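Long-range contacts in putative carboxymuconolactone decarboxylase (Burkholderia xenovorans, PDB 2QEU), which is of uncertain function but may act as a peroxiredoxin-like enzyme of the carboxymuconolactone decarboxylase family: residues L14-A19 and T42-S47; E101-I106 and K124-A129; T52-E57 and K66-I71. All coordinates share one frame; numbering follows the deposited sequence.

Contact 1: L14-A19 and T42-S47; sequences LKQHAA and TFDAYS
His17 NE2 donates to Asp44 OD1 in what is modelled as a very short hydrogen bond, 2.5 Å. It joins two near-parallel helices of this all-helical AhpD-like fold, helix 10-25 and helix 40-53. Their short segments run 26° apart, with axes 10.2 Å from each other at the closest. The N-H points at the oxygen at 160°, and the oxygen lies nearly in the imidazole plane. Asp44 accepts through the anti lone pair of OD1. Its CG stands anti to the backbone N (chi1 -175°), which carries the carboxylate out to the ring edge. The bond holds the imidazole by its edge and would restrain its rotation.

Ser47 covers one face of the same ring. Ser47 CB sits almost over the centre of the His17 ring, 3.3 Å from its centroid, in a close CH-pi contact. Phe43 adds an offset edge-to-face pair: the edge of His17 is turned toward the Phe43 face, with the two planes perpendicular. Leu14 extends the apolar side, its CD2 4.0 Å from Phe43 CE2, and both side chains also pack on Ala36 of helix 30-38. The Ser47 hydroxyl is shared with Tyr21. Ser47 OG also donates to Phe43 O at 2.8 Å, while Ser47 N reaches that oxygen from the other face of the carbonyl plane.

Contact 2: E101-I106 and K124-A129; sequences ELIEGI and KAVTFA
The segments 101-106 and 124-129 are antiparallel helices, 177° apart in direction. Their axes approach to 10.1 Å. The nearest CA atoms across the pair are those of Ile103 and Val126, 6.7 Å apart. The contact is made by aliphatic side chains.

Val126 is met on two branches. Its CG1 lies 3.9 Å from Ile103 CG1, where the two side chains lie roughly perpendicular. Val126 CG2 lies 3.8 Å from Ile106 CD1. With CG1 anti to the backbone N (chi1 177°), Val126 spreads both methyls over the two isoleucines. Ile106 CD1 also touches Ala125, the residue before Val126, 3.7 Å from its CB. Leu102 reaches across with CD2, which passes 3.7 Å from Ala125 O. Leu102 CD2 is also modelled 3.2 Å from Ala129 CB. That is tighter than normal carbon contact, so the exact distance is doubtful. The small side chains of Ala125 and Ala129 leave room for Leu102 CD2 to approach the backbone of helix 122-137; Ile106 stops at the Ala125 methyl.

Neighbouring helices close over this seam. Leu102 and Ile106 both pack on Val73 of helix 65-79, and Trp118 touches Ile106 and Val126. Tyr38 of the fifth subunit lies against Ile103 and Val126. The arrangement is a largely buried antiparallel helix pair of the all-helical AhpD-like fold, joined through the short helix 116-119, and one side of it faces the fifth subunit.

Contact 3: T52-E57 and K66-I71; sequences TMLKSE and KYKHLI
Segment 52-57 leaves helix 40-53 at Leu54 and turns into a loop, closest to segment 66-71 at Leu54 CA and Lys68 CA, 6.9 Å apart. Lys68 bridges the gap. Its CG lies anti to the carbonyl carbon (chi1 -67°) and the rest of the chain is stretched out, which carries NZ across to two backbone carbonyls. Lys68 NZ donates to Lys55 O at 2.8 Å, in the carbonyl plane and on a lone pair. Lys68 NZ also donates, at 3.0 Å, to the carbonyl O of Met53, a selenomethionine, here from above the carbonyl plane. A water oxygen accepts a third bond from Lys68 NZ at 2.8 Å and donates weakly to Thr52 O.

In this AhpD-like helical fold, the lysine thus ties the C-terminal end of one helix and the loop after it to the next helix along the chain. There the helix dipole would probably favour the ammonium charge. Glu104 of the fourth subunit gives Lys68 a long, weak ion pair.

Leu54 packs against the root of the Lys68 side chain. Leu54 CD2 lies 3.9 Å from Lys68 CB, and the two side chains run alongside each other, pointing opposite ways. Leu54 CD2 also rests over one face of the His69 imidazole, 4.2 Å from the ring centroid, as a CH-pi contact offset toward the rim. Asp24 and His88 hold that ring through hydrogen bonds at NE2 and ND1.

Contacts 1 and 3 use different parts of helix 40-53. Their centres are 17 Å apart and their nearest atoms about 5 Å, so they do not touch. Contact 2 lies on the far side of the chain's centre from contact 1, with centres 29 Å apart. Contacts 2 and 3 do meet: Glu101 OE2 and Tyr67 OH are 2.6 Å apart, a probable hydrogen bond. All three have residues at the fourth subunit; contacts 1 and 3 also meet the second. Tyr46 OH hydrogen-bonds a citrate, and a citrate also lies about 5 Å from the Leu54 side chain. A glycerol lies about 4 Å from the Ile103 side chain. Both ligands probably come from the crystallisation liquor but may mark pockets.

Contact 1: L14-A19 and T42-S47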
ATOM      1  N   LEU B  14     -17.694 -21.980  15.966  1.00 23.08           N
ATOM      2  CA  LEU B  14     -16.339 -22.303  16.425  1.00 21.88           C
ATOM      3  C   LEU B  14     -16.095 -23.807  16.425  1.00 22.50           C
ATOM      4  O   LEU B  14     -15.044 -24.278  15.972  1.00 23.65           O
ATOM      5  CB  LEU B  14     -16.093 -21.712  17.821  1.00 23.54           C
ATOM      6  CG  LEU B  14     -15.748 -20.215  17.783  1.00 21.55           C
ATOM      7  CD1 LEU B  14     -16.167 -19.549  19.085  1.00 24.70           C
ATOM      8  CD2 LEU B  14     -14.265 -20.011  17.492  1.00 18.07           C
ATOM      9  N   LYS B  15     -17.076 -24.553  16.933  1.00 19.74           N
ATOM     10  CA  LYS B  15     -17.000 -26.014  16.934  1.00 20.89           C
ATOM     11  C   LYS B  15     -16.844 -26.540  15.497  1.00 21.23           C
ATOM     12  O   LYS B  15     -16.036 -27.448  15.245  1.00 22.50           O
ATOM     13  CB  LYS B  15     -18.233 -26.651  17.645  1.00 18.67           C
ATOM     14  N   GLN B  16     -17.594 -25.956  14.560  1.00 23.67           N
ATOM     15  CA  GLN B  16     -17.527 -26.354  13.149  1.00 26.09           C
ATOM     16  C   GLN B  16     -16.115 -26.296  12.535  1.00 24.63           C
ATOM     17  O   GLN B  16     -15.764 -27.114  11.670  1.00 24.19           O
ATOM     18  CB  GLN B  16     -18.444 -25.476  12.296  1.00 26.63           C
ATOM     19  CG  GLN B  16     -19.762 -26.105  11.901  1.00 34.47           C
ATOM     20  CD  GLN B  16     -20.488 -25.289  10.834  1.00 34.88           C
ATOM     21  OE1 GLN B  16     -19.867 -24.536  10.052  1.00 49.87           O
ATOM     22  NE2 GLN B  16     -21.806 -25.439  10.788  1.00 50.80           N
ATOM     23  N   HIS B  17     -15.320 -25.316  12.952  1.00 21.37           N
ATOM     24  CA  HIS B  17     -14.060 -25.049  12.272  1.00 18.50           C
ATOM     25  C   HIS B  17     -12.855 -25.326  13.142  1.00 19.02           C
ATOM     26  O   HIS B  17     -11.727 -25.122  12.704  1.00 18.71           O
ATOM     27  CB  HIS B  17     -14.050 -23.599  11.811  1.00 16.20           C
ATOM     28  CG  HIS B  17     -15.110 -23.292  10.805  1.00 14.72           C
ATOM     29  ND1 HIS B  17     -15.107 -23.842   9.536  1.00 19.56           N
ATOM     30  CD2 HIS B  17     -16.218 -22.514  10.874  1.00 17.26           C
ATOM     31  CE1 HIS B  17     -16.155 -23.397   8.861  1.00 15.54           C
ATOM     32  NE2 HIS B  17     -16.838 -22.582   9.646  1.00  9.14           N
ATOM     33  N   ALA B  18     -13.079 -25.822  14.355  1.00 17.14           N
ATOM     34  CA  ALA B  18     -11.978 -26.018  15.298  1.00 17.97           C
ATOM     35  C   ALA B  18     -10.914 -27.005  14.770  1.00 18.45           C
ATOM     36  O   ALA B  18      -9.701 -26.768  14.926  1.00 16.51           O
ATOM     37  CB  ALA B  18     -12.507 -26.468  16.673  1.00 17.98           C
ATOM     38  N   ALA B  19     -11.363 -28.089  14.134  1.00 18.13           N
ATOM     39  CA  ALA B  19     -10.442 -29.106  13.585  1.00 19.11           C
ATOM     40  C   ALA B  19      -9.527 -28.524  12.484  1.00 19.96           C
ATOM     41  O   ALA B  19      -8.336 -28.857  12.394  1.00 19.89           O
ATOM     42  CB  ALA B  19     -11.224 -30.299  13.062  1.00 17.96           C
ATOM     43  N   THR B  42     -19.744 -13.975   9.442  1.00 10.71           N
ATOM     44  CA  THR B  42     -18.515 -13.665   8.668  1.00 10.27           C
ATOM     45  C   THR B  42     -17.391 -14.638   8.981  1.00 10.30           C
ATOM     46  O   THR B  42     -16.734 -15.130   8.069  1.00 11.05           O
ATOM     47  CB  THR B  42     -18.055 -12.171   8.818  1.00 11.93           C
ATOM     48  OG1 THR B  42     -18.950 -11.353   8.058  1.00 15.86           O
ATOM     49  CG2 THR B  42     -16.586 -11.951   8.327  1.00 12.80           C
ATOM     50  N   PHE B  43     -17.206 -14.961  10.258  1.00  8.46           N
ATOM     51  CA  PHE B  43     -16.192 -15.911  10.659  1.00  8.71           C
ATOM     52  C   PHE B  43     -16.465 -17.278  10.003  1.00  8.75           C
ATOM     53  O   PHE B  43     -15.545 -17.904   9.525  1.00  9.10           O
ATOM     54  CB  PHE B  43     -16.123 -16.028  12.195  1.00  9.47           C
ATOM     55  CG  PHE B  43     -15.267 -17.178  12.688  1.00  8.02           C
ATOM     56  CD1 PHE B  43     -13.884 -17.104  12.670  1.00 12.50           C
ATOM     57  CD2 PHE B  43     -15.865 -18.338  13.181  1.00 12.05           C
ATOM     58  CE1 PHE B  43     -13.104 -18.153  13.099  1.00 11.52           C
ATOM     59  CE2 PHE B  43     -15.091 -19.398  13.606  1.00 18.05           C
ATOM     60  CZ  PHE B  43     -13.709 -19.316  13.570  1.00 12.80           C
ATOM     61  N   ASP B  44     -17.731 -17.702   9.950  1.00 10.53           N
ATOM     62  CA  ASP B  44     -18.095 -19.013   9.370  1.00 10.08           C
ATOM     63  C   ASP B  44     -17.744 -19.039   7.875  1.00 11.52           C
ATOM     64  O   ASP B  44     -17.042 -19.933   7.441  1.00 10.49           O
ATOM     65  CB  ASP B  44     -19.582 -19.352   9.609  1.00 11.78           C
ATOM     66  CG  ASP B  44     -19.954 -20.754   9.123  1.00 15.23           C
ATOM     67  OD1 ASP B  44     -19.167 -21.727   9.282  1.00 20.09           O
ATOM     68  OD2 ASP B  44     -21.071 -20.882   8.600  1.00 24.18           O
ATOM     69  N   ALA B  45     -18.187 -18.032   7.111  1.00 11.35           N
ATOM     70  CA  ALA B  45     -17.949 -17.998   5.652  1.00 12.33           C
ATOM     71  C   ALA B  45     -16.457 -17.910   5.343  1.00 14.18           C
ATOM     72  O   ALA B  45     -15.933 -18.652   4.518  1.00 11.56           O
ATOM     73  CB  ALA B  45     -18.698 -16.855   4.999  1.00 11.07           C
ATOM     74  N   TYR B  46     -15.771 -17.033   6.056  1.00 13.47           N
ATOM     75  CA  TYR B  46     -14.311 -16.904   5.966  1.00 11.77           C
ATOM     76  C   TYR B  46     -13.618 -18.216   6.282  1.00 10.65           C
ATOM     77  O   TYR B  46     -12.695 -18.599   5.575  1.00 10.13           O
ATOM     78  CB  TYR B  46     -13.795 -15.814   6.898  1.00 13.93           C
ATOM     79  CG  TYR B  46     -12.310 -15.685   6.834  1.00  9.77           C
ATOM     80  CD1 TYR B  46     -11.708 -15.022   5.764  1.00 15.79           C
ATOM     81  CD2 TYR B  46     -11.494 -16.281   7.793  1.00 14.92           C
ATOM     82  CE1 TYR B  46     -10.352 -14.925   5.675  1.00 13.03           C
ATOM     83  CE2 TYR B  46     -10.113 -16.170   7.712  1.00 11.21           C
ATOM     84  CZ  TYR B  46      -9.556 -15.500   6.643  1.00 15.78           C
ATOM     85  OH  TYR B  46      -8.198 -15.368   6.546  1.00 16.60           O
ATOM     86  N   SER B  47     -14.083 -18.940   7.299  1.00  9.77           N
ATOM     87  CA  SER B  47     -13.427 -20.213   7.669  1.00 12.01           C
ATOM     88  C   SER B  47     -13.646 -21.277   6.589  1.00 10.28           C
ATOM     89  O   SER B  47     -12.738 -22.065   6.291  1.00 11.21           O
ATOM     90  CB  SER B  47     -13.852 -20.681   9.054  1.00 11.05           C
ATOM     91  OG  SER B  47     -13.493 -19.686  10.011  1.00 13.30           O
TER

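Contact 2: E101-I106 and K124-A129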
ATOM      1  N   GLU B 101      14.487 -22.907   2.924  1.00  8.46           N
ATOM      2  CA  GLU B 101      13.419 -22.560   1.981  1.00  7.20           C
ATOM      3  C   GLU B 101      12.663 -21.300   2.429  1.00  9.12           C
ATOM      4  O   GLU B 101      12.268 -20.486   1.619  1.00  7.81           O
ATOM      5  CB  GLU B 101      12.399 -23.688   1.814  1.00  8.50           C
ATOM      6  CG  GLU B 101      12.910 -24.909   1.112  1.00  5.48           C
ATOM      7  CD  GLU B 101      11.887 -26.033   1.091  1.00 14.22           C
ATOM      8  OE1 GLU B 101      11.331 -26.390   2.162  1.00 11.28           O
ATOM      9  OE2 GLU B 101      11.602 -26.500  -0.019  1.00 13.94           O
ATOM     10  N   LEU B 102      12.452 -21.181   3.732  1.00  8.69           N
ATOM     11  CA  LEU B 102      11.774 -20.031   4.291  1.00  8.00           C
ATOM     12  C   LEU B 102      12.525 -18.764   3.898  1.00  8.17           C
ATOM     13  O   LEU B 102      11.948 -17.789   3.403  1.00  7.42           O
ATOM     14  CB  LEU B 102      11.721 -20.137   5.817  1.00  8.83           C
ATOM     15  CG  LEU B 102      11.014 -18.988   6.565  1.00  8.24           C
ATOM     16  CD1 LEU B 102       9.483 -19.036   6.284  1.00 10.40           C
ATOM     17  CD2 LEU B 102      11.335 -19.031   8.066  1.00  8.66           C
ATOM     18  N   ILE B 103      13.832 -18.769   4.143  1.00  5.61           N
ATOM     19  CA  ILE B 103      14.674 -17.634   3.869  1.00  7.97           C
ATOM     20  C   ILE B 103      14.623 -17.332   2.350  1.00  6.91           C
ATOM     21  O   ILE B 103      14.485 -16.190   1.952  1.00  7.02           O
ATOM     22  CB  ILE B 103      16.131 -17.838   4.384  1.00  9.88           C
ATOM     23  CG1 ILE B 103      16.200 -17.914   5.940  1.00  9.34           C
ATOM     24  CG2 ILE B 103      17.065 -16.734   3.871  1.00  4.98           C
ATOM     25  CD1 ILE B 103      17.528 -18.447   6.453  1.00  7.79           C
ATOM     26  N   GLU B 104      14.779 -18.362   1.519  1.00  5.58           N
ATOM     27  CA  GLU B 104      14.765 -18.136   0.065  1.00  7.32           C
ATOM     28  C   GLU B 104      13.471 -17.448  -0.392  1.00  7.96           C
ATOM     29  O   GLU B 104      13.526 -16.584  -1.238  1.00  7.91           O
ATOM     30  CB  GLU B 104      15.017 -19.437  -0.714  1.00  9.55           C
ATOM     31  CG  GLU B 104      16.450 -19.960  -0.549  1.00  8.07           C
ATOM     32  CD  GLU B 104      16.775 -21.173  -1.459  1.00  9.67           C
ATOM     33  OE1 GLU B 104      16.023 -21.376  -2.429  1.00 14.61           O
ATOM     34  OE2 GLU B 104      17.816 -21.851  -1.264  1.00 10.82           O
ATOM     35  N   GLY B 105      12.331 -17.867   0.174  1.00  6.57           N
ATOM     36  CA  GLY B 105      11.049 -17.311  -0.189  1.00  8.39           C
ATOM     37  C   GLY B 105      10.891 -15.881   0.234  1.00  5.71           C
ATOM     38  O   GLY B 105      10.426 -15.029  -0.522  1.00  8.04           O
ATOM     39  N   ILE B 106      11.236 -15.621   1.508  1.00  7.93           N
ATOM     40  CA  ILE B 106      11.133 -14.286   2.067  1.00  6.89           C
ATOM     41  C   ILE B 106      11.961 -13.264   1.299  1.00  7.37           C
ATOM     42  O   ILE B 106      11.538 -12.127   1.067  1.00  7.44           O
ATOM     43  CB  ILE B 106      11.450 -14.232   3.579  1.00  5.49           C
ATOM     44  CG1 ILE B 106      10.363 -14.975   4.328  1.00  7.04           C
ATOM     45  CG2 ILE B 106      11.504 -12.774   4.106  1.00  6.27           C
ATOM     46  CD1 ILE B 106      10.707 -15.257   5.836  1.00  6.87           C
ATOM     47  N   LYS B 124      11.467 -11.254  11.026  1.00 10.19           N
ATOM     48  CA  LYS B 124      10.983 -11.811  12.319  1.00 10.46           C
ATOM     49  C   LYS B 124      10.605 -13.307  12.166  1.00  7.05           C
ATOM     50  O   LYS B 124      10.761 -14.139  13.109  1.00  8.16           O
ATOM     51  CB  LYS B 124       9.773 -11.008  12.773  1.00 12.53           C
ATOM     52  CG  LYS B 124       9.986  -9.519  13.010  1.00 13.46           C
ATOM     53  CD  LYS B 124       8.701  -8.833  13.486  1.00 15.67           C
ATOM     54  CE  LYS B 124       9.025  -7.449  14.042  1.00 21.41           C
ATOM     55  NZ  LYS B 124       7.817  -6.681  14.319  1.00 29.09           N
ATOM     56  N   ALA B 125      10.137 -13.669  10.979  1.00  6.39           N
ATOM     57  CA  ALA B 125       9.832 -15.071  10.644  1.00  7.55           C
ATOM     58  C   ALA B 125      11.089 -15.930  10.736  1.00  9.24           C
ATOM     59  O   ALA B 125      11.018 -17.060  11.191  1.00  7.95           O
ATOM     60  CB  ALA B 125       9.164 -15.162   9.217  1.00  9.13           C
ATOM     61  N   VAL B 126      12.223 -15.380  10.295  1.00  8.15           N
ATOM     62  CA  VAL B 126      13.492 -16.091  10.274  1.00  8.73           C
ATOM     63  C   VAL B 126      14.028 -16.245  11.697  1.00 10.13           C
ATOM     64  O   VAL B 126      14.482 -17.324  12.104  1.00 11.74           O
ATOM     65  CB  VAL B 126      14.508 -15.409   9.329  1.00  8.23           C
ATOM     66  CG1 VAL B 126      15.902 -16.156   9.384  1.00  8.84           C
ATOM     67  CG2 VAL B 126      13.965 -15.392   7.872  1.00  7.99           C
ATOM     68  N   THR B 127      13.956 -15.164  12.464  1.00  9.30           N
ATOM     69  CA  THR B 127      14.339 -15.192  13.881  1.00  9.89           C
ATOM     70  C   THR B 127      13.580 -16.315  14.637  1.00  9.28           C
ATOM     71  O   THR B 127      14.176 -17.144  15.353  1.00 11.64           O
ATOM     72  CB  THR B 127      14.071 -13.871  14.560  1.00 14.42           C
ATOM     73  OG1 THR B 127      14.825 -12.855  13.901  1.00 10.70           O
ATOM     74  CG2 THR B 127      14.449 -13.927  16.077  1.00 16.40           C
ATOM     75  N   PHE B 128      12.266 -16.329  14.467  1.00  9.59           N
ATOM     76  CA  PHE B 128      11.428 -17.399  14.983  1.00  9.95           C
ATOM     77  C   PHE B 128      11.846 -18.772  14.454  1.00  9.08           C
ATOM     78  O   PHE B 128      11.960 -19.722  15.253  1.00  9.92           O
ATOM     79  CB  PHE B 128       9.938 -17.128  14.678  1.00  8.55           C
ATOM     80  CG  PHE B 128       9.031 -18.306  14.974  1.00  7.80           C
ATOM     81  CD1 PHE B 128       8.622 -18.592  16.262  1.00 11.07           C
ATOM     82  CD2 PHE B 128       8.611 -19.135  13.951  1.00  6.81           C
ATOM     83  CE1 PHE B 128       7.785 -19.679  16.517  1.00  9.00           C
ATOM     84  CE2 PHE B 128       7.803 -20.196  14.183  1.00 10.31           C
ATOM     85  CZ  PHE B 128       7.401 -20.493  15.472  1.00 10.40           C
ATOM     86  N   ALA B 129      12.062 -18.868  13.145  1.00  7.23           N
ATOM     87  CA  ALA B 129      12.284 -20.152  12.465  1.00  6.23           C
ATOM     88  C   ALA B 129      13.532 -20.858  13.001  1.00  8.11           C
ATOM     89  O   ALA B 129      13.567 -22.079  13.177  1.00 10.39           O
ATOM     90  CB  ALA B 129      12.437 -19.923  10.990  1.00  7.17           C
TER

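Contact 3: T52-E57 and K66-I71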
ATOM      1  N   THR B  52     -10.975 -24.470   2.200  1.00  9.84           N
ATOM      2  CA  THR B  52     -10.725 -24.891   0.812  1.00 11.40           C
ATOM      3  C   THR B  52      -9.333 -24.403   0.355  1.00 11.17           C
ATOM      4  O   THR B  52      -8.514 -25.179  -0.195  1.00 11.99           O
ATOM      5  CB  THR B  52     -11.850 -24.460  -0.159  1.00 15.44           C
ATOM      6  OG1 THR B  52     -11.522 -24.893  -1.486  1.00 17.04           O
ATOM      7  CG2 THR B  52     -12.037 -22.995  -0.179  1.00 13.88           C
HETATM    8  N   MSE B  53      -9.019 -23.148   0.661  1.00  8.98           N
HETATM    9  CA  MSE B  53      -7.754 -22.591   0.165  1.00  8.71           C
HETATM   10  C   MSE B  53      -6.527 -23.307   0.720  1.00 10.24           C
HETATM   11  O   MSE B  53      -5.552 -23.482   0.007  1.00  8.67           O
HETATM   12  CB  MSE B  53      -7.662 -21.129   0.499  1.00  8.52           C
HETATM   13  CG  MSE B  53      -8.536 -20.260  -0.375  1.00  7.18           C
HETATM   14 SE   MSE B  53      -8.367 -18.431   0.293  0.75 13.62          SE
HETATM   15  CE  MSE B  53      -9.352 -17.508  -1.048  1.00 11.02           C
ATOM     16  N   LEU B  54      -6.621 -23.785   1.962  1.00  9.72           N
ATOM     17  CA  LEU B  54      -5.495 -24.398   2.647  1.00  8.68           C
ATOM     18  C   LEU B  54      -5.641 -25.941   2.737  1.00 10.39           C
ATOM     19  O   LEU B  54      -4.976 -26.623   3.531  1.00  9.26           O
ATOM     20  CB  LEU B  54      -5.334 -23.728   4.018  1.00 11.87           C
ATOM     21  CG  LEU B  54      -4.665 -22.374   3.949  1.00 11.58           C
ATOM     22  CD1 LEU B  54      -4.759 -21.570   5.265  1.00 13.01           C
ATOM     23  CD2 LEU B  54      -3.201 -22.519   3.510  1.00 12.82           C
ATOM     24  N   LYS B  55      -6.506 -26.483   1.886  1.00 11.13           N
ATOM     25  CA  LYS B  55      -6.616 -27.930   1.715  1.00 11.25           C
ATOM     26  C   LYS B  55      -5.223 -28.570   1.556  1.00 12.74           C
ATOM     27  O   LYS B  55      -4.340 -28.052   0.865  1.00  9.79           O
ATOM     28  CB  LYS B  55      -7.504 -28.197   0.484  1.00 14.16           C
ATOM     29  CG  LYS B  55      -7.904 -29.595   0.297  1.00 19.95           C
ATOM     30  CD  LYS B  55      -9.303 -29.700  -0.311  1.00 32.55           C
ATOM     31  CE  LYS B  55      -9.357 -29.244  -1.761  1.00 38.32           C
ATOM     32  NZ  LYS B  55     -10.761 -28.838  -2.103  1.00 42.60           N
ATOM     33  N   SER B  56      -5.033 -29.695   2.220  1.00 13.77           N
ATOM     34  CA  SER B  56      -3.797 -30.476   2.090  1.00 16.44           C
ATOM     35  C   SER B  56      -3.778 -31.308   0.798  1.00 15.32           C
ATOM     36  O   SER B  56      -4.796 -31.524   0.156  1.00 12.99           O
ATOM     37  CB  SER B  56      -3.646 -31.438   3.263  1.00 17.63           C
ATOM     38  OG  SER B  56      -4.686 -32.370   3.211  1.00 16.06           O
ATOM     39  N   GLU B  57      -2.581 -31.754   0.441  1.00 16.58           N
ATOM     40  CA  GLU B  57      -2.406 -32.689  -0.658  1.00 14.89           C
ATOM     41  C   GLU B  57      -3.200 -33.983  -0.420  1.00 17.29           C
ATOM     42  O   GLU B  57      -3.825 -34.499  -1.349  1.00 14.97           O
ATOM     43  CB  GLU B  57      -0.925 -33.008  -0.815  1.00 16.26           C
ATOM     44  CG  GLU B  57      -0.118 -31.903  -1.458  1.00 17.98           C
ATOM     45  CD  GLU B  57       1.340 -32.272  -1.569  1.00 24.03           C
ATOM     46  OE1 GLU B  57       2.085 -32.195  -0.550  1.00 21.96           O
ATOM     47  OE2 GLU B  57       1.741 -32.650  -2.689  1.00 26.70           O
ATOM     48  N   LYS B  66       3.105 -26.855   2.833  1.00  9.17           N
ATOM     49  CA  LYS B  66       4.255 -26.057   3.251  1.00 10.20           C
ATOM     50  C   LYS B  66       4.477 -24.812   2.381  1.00 10.32           C
ATOM     51  O   LYS B  66       4.839 -23.715   2.884  1.00  9.60           O
ATOM     52  CB  LYS B  66       5.512 -26.898   3.298  1.00  8.86           C
ATOM     53  CG  LYS B  66       5.928 -27.554   1.994  1.00  6.92           C
ATOM     54  CD  LYS B  66       7.143 -28.490   2.308  1.00 11.72           C
ATOM     55  CE  LYS B  66       7.567 -29.280   1.093  1.00 15.23           C
ATOM     56  NZ  LYS B  66       8.600 -30.299   1.373  1.00 12.35           N
ATOM     57  N   TYR B  67       4.253 -24.966   1.075  1.00  9.33           N
ATOM     58  CA  TYR B  67       4.403 -23.836   0.140  1.00  7.87           C
ATOM     59  C   TYR B  67       3.220 -22.856   0.164  1.00  8.32           C
ATOM     60  O   TYR B  67       3.404 -21.644  -0.022  1.00  9.10           O
ATOM     61  CB  TYR B  67       4.714 -24.340  -1.275  1.00  7.13           C
ATOM     62  CG  TYR B  67       6.023 -25.100  -1.313  1.00  9.60           C
ATOM     63  CD1 TYR B  67       7.173 -24.614  -0.679  1.00 11.29           C
ATOM     64  CD2 TYR B  67       6.112 -26.331  -1.936  1.00 12.15           C
ATOM     65  CE1 TYR B  67       8.370 -25.352  -0.660  1.00 11.09           C
ATOM     66  CE2 TYR B  67       7.285 -27.058  -1.947  1.00 14.95           C
ATOM     67  CZ  TYR B  67       8.414 -26.587  -1.321  1.00 11.96           C
ATOM     68  OH  TYR B  67       9.559 -27.360  -1.337  1.00 16.55           O
ATOM     69  N   LYS B  68       2.014 -23.383   0.443  1.00  7.34           N
ATOM     70  CA  LYS B  68       0.866 -22.540   0.692  1.00  9.02           C
ATOM     71  C   LYS B  68       1.155 -21.586   1.850  1.00  8.53           C
ATOM     72  O   LYS B  68       0.967 -20.381   1.750  1.00  8.67           O
ATOM     73  CB  LYS B  68      -0.375 -23.352   1.001  1.00  9.68           C
ATOM     74  CG  LYS B  68      -0.885 -24.174  -0.177  1.00  5.89           C
ATOM     75  CD  LYS B  68      -2.329 -24.692   0.069  1.00  8.83           C
ATOM     76  CE  LYS B  68      -2.845 -25.352  -1.175  1.00 12.71           C
ATOM     77  NZ  LYS B  68      -4.175 -25.928  -0.959  1.00  8.80           N
ATOM     78  N   HIS B  69       1.616 -22.152   2.960  1.00  8.06           N
ATOM     79  CA  HIS B  69       1.975 -21.299   4.096  1.00  7.29           C
ATOM     80  C   HIS B  69       3.191 -20.416   3.874  1.00  9.04           C
ATOM     81  O   HIS B  69       3.205 -19.291   4.379  1.00  8.92           O
ATOM     82  CB  HIS B  69       2.110 -22.117   5.355  1.00  8.79           C
ATOM     83  CG  HIS B  69       0.803 -22.527   5.938  1.00 12.02           C
ATOM     84  ND1 HIS B  69      -0.020 -21.660   6.621  1.00  9.42           N
ATOM     85  CD2 HIS B  69       0.172 -23.720   5.921  1.00  8.95           C
ATOM     86  CE1 HIS B  69      -1.105 -22.310   7.013  1.00  9.90           C
ATOM     87  NE2 HIS B  69      -1.011 -23.571   6.611  1.00 13.55           N
ATOM     88  N   LEU B  70       4.164 -20.858   3.082  1.00  8.48           N
ATOM     89  CA  LEU B  70       5.250 -19.967   2.697  1.00  6.75           C
ATOM     90  C   LEU B  70       4.718 -18.741   1.934  1.00  4.78           C
ATOM     91  O   LEU B  70       5.155 -17.632   2.196  1.00  8.40           O
ATOM     92  CB  LEU B  70       6.298 -20.704   1.877  1.00  8.21           C
ATOM     93  CG  LEU B  70       7.485 -19.843   1.427  1.00  5.92           C
ATOM     94  CD1 LEU B  70       8.207 -19.221   2.588  1.00  5.39           C
ATOM     95  CD2 LEU B  70       8.402 -20.732   0.580  1.00  7.77           C
ATOM     96  N   ILE B  71       3.785 -18.937   0.995  1.00  6.98           N
ATOM     97  CA  ILE B  71       3.179 -17.783   0.301  1.00  8.03           C
ATOM     98  C   ILE B  71       2.544 -16.817   1.328  1.00  7.55           C
ATOM     99  O   ILE B  71       2.767 -15.619   1.262  1.00  7.63           O
ATOM    100  CB  ILE B  71       2.171 -18.230  -0.798  1.00  7.04           C
ATOM    101  CG1 ILE B  71       2.950 -18.907  -1.961  1.00  8.07           C
ATOM    102  CG2 ILE B  71       1.281 -17.070  -1.287  1.00  7.50           C
ATOM    103  CD1 ILE B  71       2.098 -19.817  -2.913  1.00  9.27           C
TER
HETATM  104  O   HOH W   1      -6.392 -26.414  -2.550  1.00 31.91           O